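PDB 2QTF: GTPase HflX from Sulfolobus solfataricus P2, which hydrolyses GTP, for which it is specific, and associates with the 50S ribosomal subunit, perhaps acting in protein synthesis or ribosome biogenesis. Local coordinates for residues L252-L263 / L278-G289. Residues are numbered along the deposited sequence; the frame is centred on the assembly and turned at random.
Sequences LSEAKYSDALIL and LQSSFEILREIG. With CD (cadmium ion), chain D.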
# COMPACT_ATOMS: atom_id res chain seq x y z
N LEU A 252 -5.00 2.36 7.58
CA LEU A 252 -4.92 0.94 7.78
C LEU A 252 -5.99 0.49 8.78
O LEU A 252 -6.60 -0.62 8.62
CB LEU A 252 -3.48 0.56 8.30
CG LEU A 252 -3.27 -0.95 8.64
CD1 LEU A 252 -3.44 -1.91 7.37
CD2 LEU A 252 -1.90 -1.16 9.38
N SER A 253 -6.25 1.30 9.82
CA SER A 253 -7.30 0.94 10.83
C SER A 253 -8.69 0.72 10.27
O SER A 253 -9.57 0.12 10.96
CB SER A 253 -7.35 2.03 11.95
OG SER A 253 -6.11 1.92 12.66
N GLU A 254 -8.96 1.20 9.05
CA GLU A 254 -10.21 0.86 8.37
C GLU A 254 -10.34 -0.67 8.16
O GLU A 254 -11.44 -1.16 7.80
CB GLU A 254 -10.36 1.51 7.03
CG GLU A 254 -10.36 3.11 7.10
CD GLU A 254 -10.45 3.78 5.76
OE1 GLU A 254 -10.74 3.12 4.72
OE2 GLU A 254 -10.30 5.05 5.74
N ALA A 255 -9.28 -1.42 8.34
CA ALA A 255 -9.40 -2.87 8.12
C ALA A 255 -10.37 -3.45 9.16
O ALA A 255 -10.93 -4.50 8.98
CB ALA A 255 -8.09 -3.52 8.31
N LYS A 256 -10.55 -2.77 10.29
CA LYS A 256 -11.48 -3.33 11.27
C LYS A 256 -12.96 -3.20 10.83
O LYS A 256 -13.87 -3.75 11.47
CB LYS A 256 -11.13 -2.77 12.67
CG LYS A 256 -11.48 -1.35 12.84
CD LYS A 256 -11.02 -0.94 14.27
CE LYS A 256 -9.72 -0.21 14.26
NZ LYS A 256 -9.69 0.85 15.34
N TYR A 257 -13.24 -2.60 9.69
CA TYR A 257 -14.62 -2.54 9.21
C TYR A 257 -15.09 -3.86 8.50
O TYR A 257 -16.29 -4.06 8.23
CB TYR A 257 -14.79 -1.46 8.11
CG TYR A 257 -14.56 -0.02 8.52
CD1 TYR A 257 -14.56 0.36 9.85
CD2 TYR A 257 -14.30 0.96 7.55
CE1 TYR A 257 -14.33 1.70 10.22
CE2 TYR A 257 -14.08 2.30 7.88
CZ TYR A 257 -14.10 2.68 9.20
OH TYR A 257 -13.90 4.02 9.54
N SER A 258 -14.12 -4.68 8.11
CA SER A 258 -14.38 -5.87 7.33
C SER A 258 -14.77 -6.99 8.33
O SER A 258 -14.33 -6.98 9.49
CB SER A 258 -13.12 -6.20 6.45
OG SER A 258 -13.05 -5.19 5.41
N ASP A 259 -15.59 -7.95 7.91
CA ASP A 259 -16.05 -9.06 8.77
C ASP A 259 -14.97 -10.07 9.00
O ASP A 259 -14.89 -10.79 10.03
CB ASP A 259 -17.26 -9.73 8.04
CG ASP A 259 -18.39 -8.80 7.98
OD1 ASP A 259 -18.66 -8.20 9.01
OD2 ASP A 259 -18.94 -8.55 6.93
N ALA A 260 -14.08 -10.19 8.02
CA ALA A 260 -12.91 -11.11 8.13
C ALA A 260 -11.76 -10.58 7.29
O ALA A 260 -11.98 -9.67 6.52
CB ALA A 260 -13.30 -12.57 7.58
N LEU A 261 -10.58 -11.20 7.38
CA LEU A 261 -9.42 -10.72 6.59
C LEU A 261 -8.74 -11.90 5.98
O LEU A 261 -8.73 -13.05 6.57
CB LEU A 261 -8.38 -10.05 7.53
CG LEU A 261 -8.80 -8.81 8.31
CD1 LEU A 261 -7.67 -8.36 9.31
CD2 LEU A 261 -9.32 -7.68 7.43
N ILE A 262 -8.11 -11.63 4.87
CA ILE A 262 -7.16 -12.57 4.28
C ILE A 262 -5.81 -11.92 4.46
O ILE A 262 -5.62 -10.84 3.95
CB ILE A 262 -7.42 -12.75 2.75
CG1 ILE A 262 -8.84 -13.43 2.54
CG2 ILE A 262 -6.19 -13.45 2.03
CD1 ILE A 262 -9.36 -13.45 1.01
N LEU A 263 -4.88 -12.63 5.15
CA LEU A 263 -3.52 -12.18 5.33
C LEU A 263 -2.60 -12.88 4.40
O LEU A 263 -2.46 -14.11 4.39
CB LEU A 263 -3.01 -12.43 6.76
CG LEU A 263 -1.54 -12.11 7.06
CD1 LEU A 263 -1.28 -10.58 7.03
CD2 LEU A 263 -1.23 -12.64 8.55
N LEU A 278 5.38 -12.51 9.92
CA LEU A 278 4.19 -12.90 10.68
C LEU A 278 4.13 -12.27 11.98
O LEU A 278 3.10 -11.80 12.39
CB LEU A 278 4.13 -14.45 10.87
CG LEU A 278 3.66 -15.36 9.72
CD1 LEU A 278 3.87 -16.76 10.20
CD2 LEU A 278 2.13 -15.20 9.47
N GLN A 279 5.23 -12.26 12.72
CA GLN A 279 5.13 -11.55 14.00
C GLN A 279 4.80 -10.07 13.81
O GLN A 279 3.96 -9.58 14.53
CB GLN A 279 6.43 -11.74 14.88
CG GLN A 279 6.56 -13.14 15.47
CD GLN A 279 7.98 -13.41 15.87
OE1 GLN A 279 8.92 -12.75 15.34
NE2 GLN A 279 8.18 -14.42 16.77
N SER A 280 5.40 -9.37 12.86
CA SER A 280 4.96 -7.93 12.67
C SER A 280 3.56 -7.81 12.16
O SER A 280 2.89 -6.86 12.51
CB SER A 280 5.80 -7.10 11.62
OG SER A 280 7.18 -7.41 11.82
N SER A 281 3.16 -8.67 11.20
CA SER A 281 1.76 -8.57 10.63
C SER A 281 0.76 -8.61 11.76
O SER A 281 -0.17 -7.77 11.85
CB SER A 281 1.48 -9.71 9.63
OG SER A 281 2.36 -9.60 8.54
N PHE A 282 0.92 -9.60 12.64
CA PHE A 282 -0.05 -9.71 13.77
C PHE A 282 0.08 -8.66 14.84
O PHE A 282 -0.92 -8.22 15.43
CB PHE A 282 0.01 -11.17 14.38
CG PHE A 282 -0.64 -12.24 13.48
CD1 PHE A 282 -2.02 -12.20 13.25
CD2 PHE A 282 0.14 -13.17 12.82
CE1 PHE A 282 -2.66 -13.13 12.39
CE2 PHE A 282 -0.49 -14.11 11.95
CZ PHE A 282 -1.90 -14.11 11.78
N GLU A 283 1.33 -8.24 15.09
CA GLU A 283 1.54 -7.12 16.02
C GLU A 283 0.80 -5.89 15.55
O GLU A 283 0.07 -5.32 16.30
CB GLU A 283 3.04 -6.83 16.13
CG GLU A 283 3.40 -5.60 16.99
CD GLU A 283 4.91 -5.42 16.91
OE1 GLU A 283 5.45 -4.66 16.06
OE2 GLU A 283 5.58 -6.13 17.65
N ILE A 284 0.96 -5.50 14.27
CA ILE A 284 0.23 -4.35 13.70
C ILE A 284 -1.27 -4.54 13.81
O ILE A 284 -1.95 -3.64 14.23
CB ILE A 284 0.64 -4.13 12.21
CG1 ILE A 284 2.12 -3.75 12.11
CG2 ILE A 284 -0.20 -3.04 11.60
CD1 ILE A 284 2.68 -3.96 10.66
N LEU A 285 -1.80 -5.73 13.47
CA LEU A 285 -3.26 -5.94 13.50
C LEU A 285 -3.76 -5.78 14.93
O LEU A 285 -4.78 -5.10 15.16
CB LEU A 285 -3.65 -7.31 12.95
CG LEU A 285 -3.37 -7.43 11.41
CD1 LEU A 285 -3.49 -8.85 10.93
CD2 LEU A 285 -4.33 -6.51 10.63
N ARG A 286 -3.04 -6.34 15.88
CA ARG A 286 -3.44 -6.15 17.33
C ARG A 286 -3.45 -4.67 17.68
O ARG A 286 -4.35 -4.17 18.33
CB ARG A 286 -2.43 -6.90 18.27
CG ARG A 286 -2.63 -6.59 19.82
CD ARG A 286 -1.89 -7.59 20.79
NE ARG A 286 -2.29 -7.40 22.25
CZ ARG A 286 -1.60 -6.72 23.22
NH1 ARG A 286 -0.47 -6.08 22.98
NH2 ARG A 286 -2.04 -6.67 24.46
N GLU A 287 -2.44 -3.91 17.25
CA GLU A 287 -2.31 -2.55 17.74
C GLU A 287 -3.33 -1.64 17.12
O GLU A 287 -3.64 -0.59 17.69
CB GLU A 287 -0.91 -1.98 17.49
CG GLU A 287 0.25 -2.62 18.36
CD GLU A 287 -0.03 -2.55 19.88
OE1 GLU A 287 -0.49 -1.50 20.36
OE2 GLU A 287 0.16 -3.56 20.55
N ILE A 288 -3.76 -1.97 15.89
CA ILE A 288 -4.80 -1.10 15.27
C ILE A 288 -6.22 -1.54 15.77
O ILE A 288 -7.22 -0.89 15.47
CB ILE A 288 -4.77 -1.12 13.72
CG1 ILE A 288 -5.05 -2.54 13.20
CG2 ILE A 288 -3.46 -0.57 13.18
CD1 ILE A 288 -5.19 -2.62 11.68
N GLY A 289 -6.33 -2.64 16.49
CA GLY A 289 -7.60 -2.88 17.17
C GLY A 289 -8.39 -3.97 16.41
O GLY A 289 -9.61 -4.14 16.67
CD CD D . 7.54 -4.44 15.54
O HOH W 1 7.13 -4.60 13.14
O HOH W 2 10.05 -4.22 14.72
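Ser253 OG, hydrogen-bonded back to Phe249 O in its own helix, has its polar need met locally and lies 3.5 Å from Ile288 CB. An apolar flank of helix 271-288 faces helix 245-253 here. Ile288 holds CG1 between its backbone N and carbonyl carbon (chi1 62°), which carries CD1 to within 4.0 Å of Leu252 CG while CG2 lies near Ser253 OG. One turn earlier, Ile284 CG2 presses on Leu252 CD2 at 3.4 Å, tight for two methyls, the side chains crossing at about a right angle. Past Ile288 the chain leaves the helix at Gly289, whose positive phi belongs to a Schellman motif.

Earlier in the same helix, the segment 278-288 runs nearly antiparallel (157°) to strand 260-263, as in the beta-alpha-beta unit of a P-loop GTPase. Leu261 CD1 slides past Leu285 CD2 at 4.0 Å. Leu263 puts CD2 3.6 Å from Phe282 CZ and CD1 3.9 Å from Ser281 CB; cutting it back to an alanine would probably open a gap beside Phe282 and Ser281, leaving the ring freer to shift. Val185 of strand 181-185 and Ile295 of strand 295-300 also touch Leu263. With buried apolar pairs and no clear hydrogen bond between the segments, dispersion and the exclusion of water probably join helix to sheet.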